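Local atomic coordinates of PaiA Acetyltransferase (Thermoplasma acidophilum, PDB entry 3K9U), a protein that transfers an acetyl group from acetyl-CoA to polyamines such as spermidine, protecting the cell against polyamine toxicity. Residues 135-144 / 151-159; 1-12 / 65-74. One frame throughout, in Å; residues are numbered along the deposited sequence.

Interaction 1. Residues 135-144 / 151-159; sequences FSFYYKNGFK and SDFIMEKKY. With ACO (acetyl coenzyme *a), chain G.
The thioether of M155 on strand 152-158 packs against the flank of helix 132-139: its SD lies 3.6 Å from CD2 of F135, an oblique Met-aromatic contact, and 3.8 Å from CB of Y138. A bend at chi3 (79°) swings CE back against F143, 3.7 Å from the F143 CB. Methionine suits this place because a flexible, unbranched chain can touch three aromatic residues. F135 also meets F153, their planes inclined at 45°. Further along the strand, K157 lays CB over the face of F143 and, fully extended (chi1 -179°), brings NZ to 2.7 Å from the carbonyl O of N141; E112 completes a salt bridge to the same ammonium. G142, next after N141, closes a type I turn from Y139; its positive phi favours glycine, and a CB would press on CE of K157. Y138 O accepts the N-H groups of N141 and F143 from opposite faces, after which K144 pairs with E156 (E156 N to K144 O 2.8 Å). On the cofactor side, S136 OG accepts from ribose O2B at 2.8 Å, while K140 NZ grips O2B, O3B and the 3'-phosphate oxygen O9A. F137 lays a ring face on the pantetheine arm, CD2 3.3 Å from CCP. Y138 holds its OH 3.3 Å from the acetyl carbon C, with S1P at the ring edge, consistent with its inferred role as proton donor to the departing CoA sulfur.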
loop_
_atom_site.group_PDB
_atom_site.type_symbol
_atom_site.label_atom_id
_atom_site.label_comp_id
_atom_site.label_asym_id
_atom_site.label_seq_id
_atom_site.Cartn_x
_atom_site.Cartn_y
_atom_site.Cartn_z
ATOM N N PHE A 135 0.855 3.382 -14.008
ATOM C CA PHE A 135 0.845 4.406 -15.073
ATOM C C PHE A 135 1.270 5.752 -14.513
ATOM O O PHE A 135 2.076 6.461 -15.141
ATOM C CB PHE A 135 -0.512 4.534 -15.736
ATOM C CG PHE A 135 -0.581 5.607 -16.789
ATOM C CD1 PHE A 135 -1.369 6.712 -16.619
ATOM C CD2 PHE A 135 0.130 5.497 -17.947
ATOM C CE1 PHE A 135 -1.430 7.722 -17.608
ATOM C CE2 PHE A 135 0.070 6.475 -18.930
ATOM C CZ PHE A 135 -0.722 7.592 -18.756
ATOM N N SER A 136 0.757 6.069 -13.320
ATOM C CA SER A 136 1.058 7.354 -12.663
ATOM C C SER A 136 2.477 7.353 -12.123
ATOM O O SER A 136 3.125 8.359 -12.135
ATOM C CB SER A 136 0.032 7.674 -11.575
ATOM O OG SER A 136 0.048 6.717 -10.542
ATOM N N PHE A 137 2.982 6.194 -11.698
ATOM C CA PHE A 137 4.373 6.117 -11.275
ATOM C C PHE A 137 5.332 6.475 -12.419
ATOM O O PHE A 137 6.304 7.201 -12.217
ATOM C CB PHE A 137 4.706 4.740 -10.709
ATOM C CG PHE A 137 6.196 4.463 -10.612
ATOM C CD1 PHE A 137 6.846 3.740 -11.621
ATOM C CD2 PHE A 137 6.940 4.934 -9.524
ATOM C CE1 PHE A 137 8.223 3.473 -11.552
ATOM C CE2 PHE A 137 8.325 4.659 -9.418
ATOM C CZ PHE A 137 8.975 3.928 -10.449
ATOM N N TYR A 138 5.042 5.981 -13.611
ATOM C CA TYR A 138 5.888 6.257 -14.773
ATOM C C TYR A 138 5.820 7.688 -15.246
ATOM O O TYR A 138 6.862 8.249 -15.608
ATOM C CB TYR A 138 5.536 5.344 -15.932
ATOM C CG TYR A 138 5.873 3.912 -15.667
ATOM C CD1 TYR A 138 7.150 3.534 -15.250
ATOM C CD2 TYR A 138 4.918 2.916 -15.843
ATOM C CE1 TYR A 138 7.436 2.209 -14.999
ATOM C CE2 TYR A 138 5.195 1.608 -15.584
ATOM C CZ TYR A 138 6.439 1.252 -15.181
ATOM O OH TYR A 138 6.683 -0.078 -14.972
ATOM N N TYR A 139 4.625 8.289 -15.257
ATOM C CA TYR A 139 4.540 9.686 -15.675
ATOM C C TYR A 139 5.233 10.593 -14.678
ATOM O O TYR A 139 5.718 11.644 -15.067
ATOM C CB TYR A 139 3.129 10.168 -16.116
ATOM C CG TYR A 139 2.009 10.499 -15.086
ATOM C CD1 TYR A 139 0.780 9.801 -15.120
ATOM C CD2 TYR A 139 2.118 11.564 -14.177
ATOM C CE1 TYR A 139 -0.287 10.109 -14.220
ATOM C CE2 TYR A 139 1.041 11.880 -13.279
ATOM C CZ TYR A 139 -0.141 11.125 -13.302
ATOM O OH TYR A 139 -1.205 11.415 -12.448
ATOM N N LYS A 140 5.320 10.164 -13.416
ATOM C CA LYS A 140 6.032 10.930 -12.397
ATOM C C LYS A 140 7.547 10.679 -12.448
ATOM O O LYS A 140 8.296 11.329 -11.757
ATOM C CB LYS A 140 5.483 10.602 -11.012
ATOM C CG LYS A 140 4.128 11.284 -10.725
ATOM C CD LYS A 140 3.326 10.501 -9.689
ATOM C CE LYS A 140 1.838 10.947 -9.700
ATOM N NZ LYS A 140 1.000 10.254 -8.628
ATOM N N ASN A 141 7.989 9.728 -13.258
ATOM C CA ASN A 141 9.399 9.482 -13.461
ATOM C C ASN A 141 9.845 9.753 -14.895
ATOM O O ASN A 141 10.790 9.128 -15.392
ATOM C CB ASN A 141 9.723 8.064 -13.015
ATOM C CG ASN A 141 9.795 7.959 -11.527
ATOM O OD1 ASN A 141 10.800 8.321 -10.936
ATOM N ND2 ASN A 141 8.698 7.559 -10.897
ATOM N N GLY A 142 9.168 10.699 -15.550
ATOM C CA GLY A 142 9.602 11.229 -16.846
ATOM C C GLY A 142 9.118 10.475 -18.090
ATOM O O GLY A 142 9.486 10.847 -19.197
ATOM N N PHE A 143 8.308 9.427 -17.939
ATOM C CA PHE A 143 7.779 8.713 -19.105
ATOM C C PHE A 143 6.564 9.451 -19.662
ATOM O O PHE A 143 5.738 9.980 -18.890
ATOM C CB PHE A 143 7.409 7.262 -18.776
ATOM C CG PHE A 143 8.601 6.349 -18.618
ATOM C CD1 PHE A 143 9.278 6.270 -17.398
ATOM C CD2 PHE A 143 9.046 5.552 -19.685
ATOM C CE1 PHE A 143 10.384 5.426 -17.242
ATOM C CE2 PHE A 143 10.140 4.695 -19.523
ATOM C CZ PHE A 143 10.815 4.651 -18.307
ATOM N N LYS A 144 6.473 9.450 -20.994
ATOM C CA LYS A 144 5.382 10.068 -21.762
ATOM C C LYS A 144 4.674 9.024 -22.604
ATOM O O LYS A 144 5.326 8.086 -23.076
ATOM C CB LYS A 144 5.933 11.097 -22.696
ATOM C CG LYS A 144 6.877 12.061 -22.053
ATOM C CD LYS A 144 6.154 12.966 -21.084
ATOM C CE LYS A 144 7.052 14.150 -20.728
ATOM N NZ LYS A 144 7.637 14.775 -21.975
ATOM N N SER A 151 -5.066 -3.094 -24.925
ATOM C CA SER A 151 -5.392 -2.478 -23.627
ATOM C C SER A 151 -4.212 -1.752 -22.948
ATOM O O SER A 151 -4.378 -1.196 -21.877
ATOM C CB SER A 151 -5.996 -3.523 -22.691
ATOM O OG SER A 151 -5.068 -4.556 -22.485
ATOM N N ASP A 152 -3.038 -1.742 -23.570
ATOM C CA ASP A 152 -1.886 -1.026 -23.046
ATOM C C ASP A 152 -1.645 0.368 -23.633
ATOM O O ASP A 152 -2.008 0.672 -24.777
ATOM C CB ASP A 152 -0.617 -1.796 -23.360
ATOM C CG ASP A 152 -0.594 -3.185 -22.774
ATOM O OD1 ASP A 152 -1.335 -3.465 -21.811
ATOM O OD2 ASP A 152 0.212 -3.985 -23.285
ATOM N N PHE A 153 -0.965 1.188 -22.837
ATOM C CA PHE A 153 -0.325 2.400 -23.304
ATOM C C PHE A 153 1.169 2.143 -23.497
ATOM O O PHE A 153 1.829 1.550 -22.635
ATOM C CB PHE A 153 -0.442 3.509 -22.252
ATOM C CG PHE A 153 -1.788 4.122 -22.120
ATOM C CD1 PHE A 153 -2.251 4.489 -20.869
ATOM C CD2 PHE A 153 -2.566 4.396 -23.214
ATOM C CE1 PHE A 153 -3.489 5.092 -20.714
ATOM C CE2 PHE A 153 -3.803 4.968 -23.064
ATOM C CZ PHE A 153 -4.262 5.315 -21.809
ATOM N N ILE A 154 1.714 2.665 -24.580
ATOM C CA ILE A 154 3.139 2.564 -24.829
ATOM C C ILE A 154 3.763 3.874 -24.341
ATOM O O ILE A 154 3.355 4.949 -24.774
ATOM C CB ILE A 154 3.439 2.339 -26.345
ATOM C CG1 ILE A 154 2.865 1.001 -26.818
ATOM C CG2 ILE A 154 4.954 2.411 -26.634
ATOM C CD1 ILE A 154 2.869 0.815 -28.344
ATOM N N MET A 155 4.723 3.795 -23.428
ATOM C CA MET A 155 5.370 5.001 -22.925
ATOM C C MET A 155 6.853 5.015 -23.259
ATOM O O MET A 155 7.470 3.972 -23.388
ATOM C CB MET A 155 5.180 5.138 -21.413
ATOM C CG MET A 155 3.736 5.091 -20.979
ATOM S SD MET A 155 3.506 5.254 -19.195
ATOM C CE MET A 155 3.681 7.039 -18.957
ATOM N N GLU A 156 7.402 6.215 -23.396
ATOM C CA GLU A 156 8.797 6.419 -23.705
ATOM C C GLU A 156 9.375 7.517 -22.854
ATOM O O GLU A 156 8.693 8.475 -22.507
ATOM C CB GLU A 156 9.017 6.751 -25.209
ATOM C CG GLU A 156 8.541 5.621 -26.147
ATOM C CD GLU A 156 8.792 5.863 -27.659
ATOM O OE1 GLU A 156 9.754 6.582 -28.050
ATOM O OE2 GLU A 156 7.997 5.307 -28.452
ATOM N N LYS A 157 10.663 7.365 -22.570
ATOM C CA LYS A 157 11.473 8.377 -21.925
ATOM C C LYS A 157 12.784 8.438 -22.663
ATOM O O LYS A 157 13.386 7.387 -22.954
ATOM C CB LYS A 157 11.754 7.968 -20.485
ATOM C CG LYS A 157 12.590 8.981 -19.651
ATOM C CD LYS A 157 12.756 8.450 -18.196
ATOM C CE LYS A 157 13.498 9.426 -17.308
ATOM N NZ LYS A 157 13.486 8.965 -15.879
ATOM N N LYS A 158 13.240 9.661 -22.909
ATOM C CA LYS A 158 14.471 9.960 -23.617
ATOM C C LYS A 158 15.574 10.379 -22.638
ATOM O O LYS A 158 15.303 11.006 -21.626
ATOM C CB LYS A 158 14.218 11.127 -24.571
ATOM C CG LYS A 158 13.148 10.861 -25.633
ATOM C CD LYS A 158 13.738 10.127 -26.839
ATOM C CE LYS A 158 14.424 11.089 -27.815
ATOM N NZ LYS A 158 15.374 10.367 -28.729
ATOM N N TYR A 159 16.821 10.058 -22.946
ATOM C CA TYR A 159 17.943 10.385 -22.063
ATOM C C TYR A 159 18.964 11.326 -22.698
ATOM O O TYR A 159 19.072 11.429 -23.912
ATOM C CB TYR A 159 18.636 9.111 -21.610
ATOM C CG TYR A 159 17.733 8.265 -20.765
ATOM C CD1 TYR A 159 16.867 7.348 -21.353
ATOM C CD2 TYR A 159 17.695 8.417 -19.386
ATOM C CE1 TYR A 159 16.001 6.574 -20.591
ATOM C CE2 TYR A 159 16.831 7.633 -18.598
ATOM C CZ TYR A 159 15.995 6.712 -19.214
ATOM O OH TYR A 159 15.144 5.930 -18.475
ATOM O OXT TYR A 159 19.694 12.001 -21.975
HETATM N N1A ACO G . -1.399 3.203 -4.287
HETATM C C2A ACO G . -1.602 4.116 -5.267
HETATM N N3A ACO G . -0.591 4.661 -5.968
HETATM C C4A ACO G . 0.687 4.297 -5.757
HETATM C C5A ACO G . 0.939 3.309 -4.711
HETATM C C6A ACO G . -0.203 2.750 -3.969
HETATM N N6A ACO G . -0.041 1.836 -2.980
HETATM N N7A ACO G . 2.246 3.119 -4.678
HETATM C C8A ACO G . 2.790 3.922 -5.606
HETATM N N9A ACO G . 1.865 4.618 -6.281
HETATM C C1B ACO G . 2.182 5.613 -7.357
HETATM C C2B ACO G . 1.614 7.013 -7.117
HETATM O O2B ACO G . 1.421 7.730 -8.365
HETATM C C3B ACO G . 2.672 7.706 -6.310
HETATM O O3B ACO G . 2.598 9.137 -6.452
HETATM P P3B ACO G . 1.758 9.949 -5.311
HETATM O O7A ACO G . 2.710 9.979 -4.184
HETATM O O8A ACO G . 0.517 9.096 -5.075
HETATM O O9A ACO G . 1.510 11.257 -6.043
HETATM C C4B ACO G . 3.963 7.064 -6.783
HETATM O O4B ACO G . 3.594 5.831 -7.418
HETATM C C5B ACO G . 4.945 6.777 -5.668
HETATM O O5B ACO G . 6.277 6.594 -6.171
HETATM P P1A ACO G . 7.234 5.435 -5.589
HETATM O O1A ACO G . 7.144 5.389 -4.071
HETATM O O2A ACO G . 8.595 5.546 -6.223
HETATM O O3A ACO G . 6.460 4.147 -6.209
HETATM P P2A ACO G . 6.762 2.620 -5.741
HETATM O O4A ACO G . 5.475 2.108 -5.136
HETATM O O5A ACO G . 8.080 2.535 -4.980
HETATM O O6A ACO G . 6.987 1.886 -7.131
HETATM C CBP ACO G . 5.542 0.661 -8.584
HETATM C CCP ACO G . 6.071 2.035 -8.211
HETATM C CDP ACO G . 4.625 0.781 -9.785
HETATM C CEP ACO G . 6.750 -0.186 -8.974
HETATM C CAP ACO G . 4.814 0.011 -7.385
HETATM O OAP ACO G . 3.766 0.847 -6.880
HETATM C C9P ACO G . 4.238 -1.343 -7.694
HETATM O O9P ACO G . 4.960 -2.324 -7.662
HETATM N N8P ACO G . 2.967 -1.381 -8.013
HETATM C C7P ACO G . 2.264 -2.579 -8.416
HETATM C C6P ACO G . 2.809 -3.254 -9.665
HETATM C C5P ACO G . 2.833 -2.385 -10.904
HETATM O O5P ACO G . 1.902 -1.656 -11.213
HETATM N N4P ACO G . 3.918 -2.501 -11.674
HETATM C C3P ACO G . 4.029 -1.825 -12.965
HETATM C C2P ACO G . 3.530 -2.741 -14.073
HETATM S S1P ACO G . 3.889 -2.109 -15.684
HETATM C C ACO G . 5.341 -2.867 -16.109
HETATM O O ACO G . 5.787 -3.732 -15.365
HETATM C CH3 ACO G . 6.060 -2.512 -17.397
#

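Interaction 2. Residues 1-12 / 65-74; sequences MSIEIRKLSIED and FLGAFADSTL
F69 N donates to E4 O at 2.8 Å in a nearly straight bond, and E4 N returns the bond to F69 O at 2.9 Å. This is one of the hydrogen-bonded pairs joining strand 3-7 to strand 63-70, an antiparallel pairing that forms one margin of the central sheet of the GNAT fold. On the face carrying I5 and A68, I5 CD1 rests 3.6 Å from A68 CB, where I5 and the small A68 both meet helix 103-118. The other face centres on F69. R6 turns CG between its backbone N and carbonyl carbon (chi1 56°), and its guanidinium lies flat on the ring, centres 3.7 Å apart and planes 20° apart, in a cation-pi stack. L74 CD1 lies against the opposite face, toward the rim, while D12 OD1 meets the edge at CE2, 3.4 Å away; the other oxygen of D12, OD2, takes S9 N. A leucine in place of F69 would probably leave the R6 guanidinium without its flat partner, free to turn. G67 must lack a side chain, since a CB would collide with L8 CD2, which takes that space; L8 CD1 lies over one face of F65. At the far end a type I' turn from A70 to T73 places D71, whose OD1 receives S2 N at 3.0 Å from above the carboxylate plane, 44° out of it.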
loop_
_atom_site.group_PDB
_atom_site.type_symbol
_atom_site.label_atom_id
_atom_site.label_comp_id
_atom_site.label_asym_id
_atom_site.label_seq_id
_atom_site.Cartn_x
_atom_site.Cartn_y
_atom_site.Cartn_z
ATOM N N MET A 1 14.566 0.376 8.134
ATOM C CA MET A 1 14.460 -0.468 6.902
ATOM C C MET A 1 15.544 -0.069 5.917
ATOM O O MET A 1 15.628 1.098 5.531
ATOM C CB MET A 1 13.076 -0.332 6.236
ATOM C CG MET A 1 12.783 -1.401 5.158
ATOM S SD MET A 1 11.609 -0.863 3.877
ATOM C CE MET A 1 10.028 -1.080 4.722
ATOM N N SER A 2 16.355 -1.049 5.513
ATOM C CA SER A 2 17.508 -0.830 4.631
ATOM C C SER A 2 17.358 -1.556 3.282
ATOM O O SER A 2 17.176 -2.777 3.243
ATOM C CB SER A 2 18.769 -1.332 5.321
ATOM O OG SER A 2 19.846 -1.360 4.408
ATOM N N ILE A 3 17.453 -0.810 2.185
ATOM C CA ILE A 3 17.204 -1.361 0.871
ATOM C C ILE A 3 18.490 -1.553 0.085
ATOM O O ILE A 3 19.232 -0.597 -0.112
ATOM C CB ILE A 3 16.253 -0.461 0.082
ATOM C CG1 ILE A 3 14.824 -0.643 0.610
ATOM C CG2 ILE A 3 16.321 -0.785 -1.402
ATOM C CD1 ILE A 3 14.531 0.215 1.823
ATOM N N GLU A 4 18.758 -2.791 -0.338
ATOM C CA GLU A 4 19.882 -3.078 -1.247
ATOM C C GLU A 4 19.337 -3.539 -2.589
ATOM O O GLU A 4 18.343 -4.270 -2.640
ATOM C CB GLU A 4 20.818 -4.153 -0.680
ATOM C CG GLU A 4 21.500 -3.836 0.677
ATOM C CD GLU A 4 22.780 -2.957 0.585
ATOM O OE1 GLU A 4 23.496 -2.990 -0.448
ATOM O OE2 GLU A 4 23.083 -2.239 1.573
ATOM N N ILE A 5 19.982 -3.095 -3.669
ATOM C CA ILE A 5 19.628 -3.504 -5.029
ATOM C C ILE A 5 20.783 -4.317 -5.628
ATOM O O ILE A 5 21.912 -3.890 -5.568
ATOM C CB ILE A 5 19.384 -2.284 -5.952
ATOM C CG1 ILE A 5 18.269 -1.385 -5.397
ATOM C CG2 ILE A 5 19.057 -2.747 -7.398
ATOM C CD1 ILE A 5 16.905 -2.094 -5.172
ATOM N N ARG A 6 20.505 -5.482 -6.198
ATOM C CA ARG A 6 21.548 -6.281 -6.822
ATOM C C ARG A 6 20.983 -7.311 -7.761
ATOM O O ARG A 6 19.796 -7.631 -7.709
ATOM C CB ARG A 6 22.412 -6.989 -5.773
ATOM C CG ARG A 6 21.656 -7.868 -4.800
ATOM C CD ARG A 6 22.621 -8.837 -4.052
ATOM N NE ARG A 6 21.828 -9.780 -3.250
ATOM C CZ ARG A 6 21.301 -9.501 -2.060
ATOM N NH1 ARG A 6 20.557 -10.413 -1.432
ATOM N NH2 ARG A 6 21.511 -8.317 -1.493
ATOM N N LYS A 7 21.857 -7.846 -8.611
ATOM C CA LYS A 7 21.473 -8.887 -9.558
ATOM C C LYS A 7 20.839 -10.072 -8.839
ATOM O O LYS A 7 21.266 -10.476 -7.747
ATOM C CB LYS A 7 22.676 -9.329 -10.386
ATOM C CG LYS A 7 23.176 -8.231 -11.372
ATOM C CD LYS A 7 24.325 -8.706 -12.261
ATOM C CE LYS A 7 24.712 -7.588 -13.258
ATOM N NZ LYS A 7 25.185 -8.053 -14.617
ATOM N N LEU A 8 19.766 -10.583 -9.429
ATOM C CA LEU A 8 19.095 -11.754 -8.891
ATOM C C LEU A 8 19.934 -12.981 -9.172
ATOM O O LEU A 8 20.723 -12.992 -10.118
ATOM C CB LEU A 8 17.718 -11.902 -9.508
ATOM C CG LEU A 8 16.791 -10.785 -9.036
ATOM C CD1 LEU A 8 15.643 -10.594 -10.018
ATOM C CD2 LEU A 8 16.312 -11.090 -7.639
ATOM N N SER A 9 19.780 -13.999 -8.339
ATOM C CA SER A 9 20.516 -15.227 -8.504
ATOM C C SER A 9 19.542 -16.347 -8.212
ATOM O O SER A 9 18.393 -16.080 -7.800
ATOM C CB SER A 9 21.736 -15.279 -7.564
ATOM O OG SER A 9 21.337 -15.620 -6.247
ATOM N N ILE A 10 19.979 -17.589 -8.432
ATOM C CA ILE A 10 19.019 -18.695 -8.416
ATOM C C ILE A 10 18.438 -18.935 -7.003
ATOM O O ILE A 10 17.328 -19.444 -6.861
ATOM C CB ILE A 10 19.578 -20.019 -9.040
ATOM C CG1 ILE A 10 20.304 -20.874 -8.011
ATOM C CG2 ILE A 10 20.481 -19.749 -10.266
ATOM C CD1 ILE A 10 20.875 -22.126 -8.645
ATOM N N GLU A 11 19.169 -18.557 -5.966
ATOM C CA GLU A 11 18.635 -18.647 -4.594
ATOM C C GLU A 11 17.450 -17.697 -4.360
ATOM O O GLU A 11 16.693 -17.882 -3.417
ATOM C CB GLU A 11 19.719 -18.410 -3.535
ATOM C CG GLU A 11 20.758 -17.391 -3.923
ATOM C CD GLU A 11 21.517 -16.813 -2.748
ATOM O OE1 GLU A 11 21.882 -17.567 -1.809
ATOM O OE2 GLU A 11 21.765 -15.585 -2.789
ATOM N N ASP A 12 17.269 -16.711 -5.233
ATOM C CA ASP A 12 16.128 -15.813 -5.133
ATOM C C ASP A 12 14.855 -16.400 -5.748
ATOM O O ASP A 12 13.815 -15.761 -5.721
ATOM C CB ASP A 12 16.455 -14.458 -5.778
ATOM C CG ASP A 12 17.635 -13.770 -5.113
ATOM O OD1 ASP A 12 17.653 -13.682 -3.862
ATOM O OD2 ASP A 12 18.557 -13.321 -5.833
ATOM N N PHE A 65 18.366 -7.644 -14.586
ATOM C CA PHE A 65 17.335 -8.325 -13.815
ATOM C C PHE A 65 17.755 -8.190 -12.352
ATOM O O PHE A 65 18.612 -8.934 -11.849
ATOM C CB PHE A 65 17.227 -9.778 -14.311
ATOM C CG PHE A 65 15.919 -10.492 -13.988
ATOM C CD1 PHE A 65 14.753 -9.820 -13.658
ATOM C CD2 PHE A 65 15.863 -11.871 -14.101
ATOM C CE1 PHE A 65 13.578 -10.525 -13.392
ATOM C CE2 PHE A 65 14.693 -12.583 -13.857
ATOM C CZ PHE A 65 13.551 -11.919 -13.494
ATOM N N LEU A 66 17.153 -7.199 -11.686
ATOM C CA LEU A 66 17.573 -6.781 -10.346
ATOM C C LEU A 66 16.460 -6.986 -9.336
ATOM O O LEU A 66 15.292 -6.872 -9.673
ATOM C CB LEU A 66 17.955 -5.300 -10.350
ATOM C CG LEU A 66 18.824 -4.746 -11.470
ATOM C CD1 LEU A 66 18.936 -3.239 -11.398
ATOM C CD2 LEU A 66 20.217 -5.367 -11.421
ATOM N N GLY A 67 16.849 -7.270 -8.095
ATOM C CA GLY A 67 15.949 -7.386 -6.960
ATOM C C GLY A 67 16.167 -6.265 -5.954
ATOM O O GLY A 67 17.291 -5.745 -5.811
ATOM N N ALA A 68 15.072 -5.867 -5.290
ATOM C CA ALA A 68 15.128 -4.976 -4.149
ATOM C C ALA A 68 15.008 -5.815 -2.878
ATOM O O ALA A 68 14.028 -6.546 -2.690
ATOM C CB ALA A 68 13.995 -3.905 -4.227
ATOM N N PHE A 69 15.997 -5.705 -2.006
ATOM C CA PHE A 69 16.000 -6.444 -0.761
ATOM C C PHE A 69 15.833 -5.484 0.428
ATOM O O PHE A 69 16.639 -4.569 0.628
ATOM C CB PHE A 69 17.295 -7.247 -0.639
ATOM C CG PHE A 69 17.456 -8.316 -1.714
ATOM C CD1 PHE A 69 17.839 -7.977 -3.011
ATOM C CD2 PHE A 69 17.231 -9.653 -1.428
ATOM C CE1 PHE A 69 18.007 -8.964 -3.992
ATOM C CE2 PHE A 69 17.399 -10.647 -2.410
ATOM C CZ PHE A 69 17.779 -10.303 -3.685
ATOM N N ALA A 70 14.766 -5.689 1.189
ATOM C CA ALA A 70 14.480 -4.905 2.379
ATOM C C ALA A 70 14.944 -5.735 3.568
ATOM O O ALA A 70 14.365 -6.787 3.872
ATOM C CB ALA A 70 12.988 -4.607 2.481
ATOM N N ASP A 71 16.032 -5.282 4.189
ATOM C CA ASP A 71 16.676 -6.002 5.276
ATOM C C ASP A 71 16.854 -7.471 4.889
ATOM O O ASP A 71 16.456 -8.376 5.630
ATOM C CB ASP A 71 15.850 -5.852 6.579
ATOM C CG ASP A 71 15.539 -4.368 6.922
ATOM O OD1 ASP A 71 16.495 -3.563 7.073
ATOM O OD2 ASP A 71 14.339 -4.000 7.031
ATOM N N SER A 72 17.440 -7.690 3.709
ATOM C CA SER A 72 17.808 -9.030 3.218
ATOM C C SER A 72 16.664 -9.913 2.659
ATOM O O SER A 72 16.906 -11.031 2.216
ATOM C CB SER A 72 18.565 -9.810 4.302
ATOM O OG SER A 72 17.705 -10.695 5.017
ATOM N N THR A 73 15.427 -9.416 2.683
ATOM C CA THR A 73 14.280 -10.153 2.152
ATOM C C THR A 73 13.960 -9.535 0.786
ATOM O O THR A 73 13.812 -8.324 0.690
ATOM C CB THR A 73 13.068 -10.037 3.107
ATOM O OG1 THR A 73 13.456 -10.476 4.425
ATOM C CG2 THR A 73 11.878 -10.862 2.593
ATOM N N LEU A 74 13.875 -10.363 -0.257
ATOM C CA LEU A 74 13.483 -9.905 -1.597
ATOM C C LEU A 74 12.037 -9.392 -1.576
ATOM O O LEU A 74 11.128 -10.153 -1.268
ATOM C CB LEU A 74 13.625 -11.029 -2.651
ATOM C CG LEU A 74 13.338 -10.576 -4.098
ATOM C CD1 LEU A 74 14.470 -9.686 -4.642
ATOM C CD2 LEU A 74 13.145 -11.748 -5.029
HETATM O O HOH W 1 20.699 -10.873 -12.757
#

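Interactions 1 and 2 lie on opposite sides of the chain's centre, their own centres 25 Å apart and their nearest atoms about 11 Å apart; they do not touch, but both belong to the same mixed sheet and both reach helix 103-118. Interaction 2 joins the two strands at one margin; interaction 1 fixes helix 132-139 and the start of strand 144-149 to strand 152-158 near the other. Acetyl-CoA lies between. Interaction 1 touches it directly, at the 3'-phosphate, ribose, pantetheine arm and thioester, whereas interaction 2 does not reach it: the side chain of A68 is about 9 Å from the cofactor and about 4 Å from that of I103, an acetyl-CoA-binding residue opening helix 103-118.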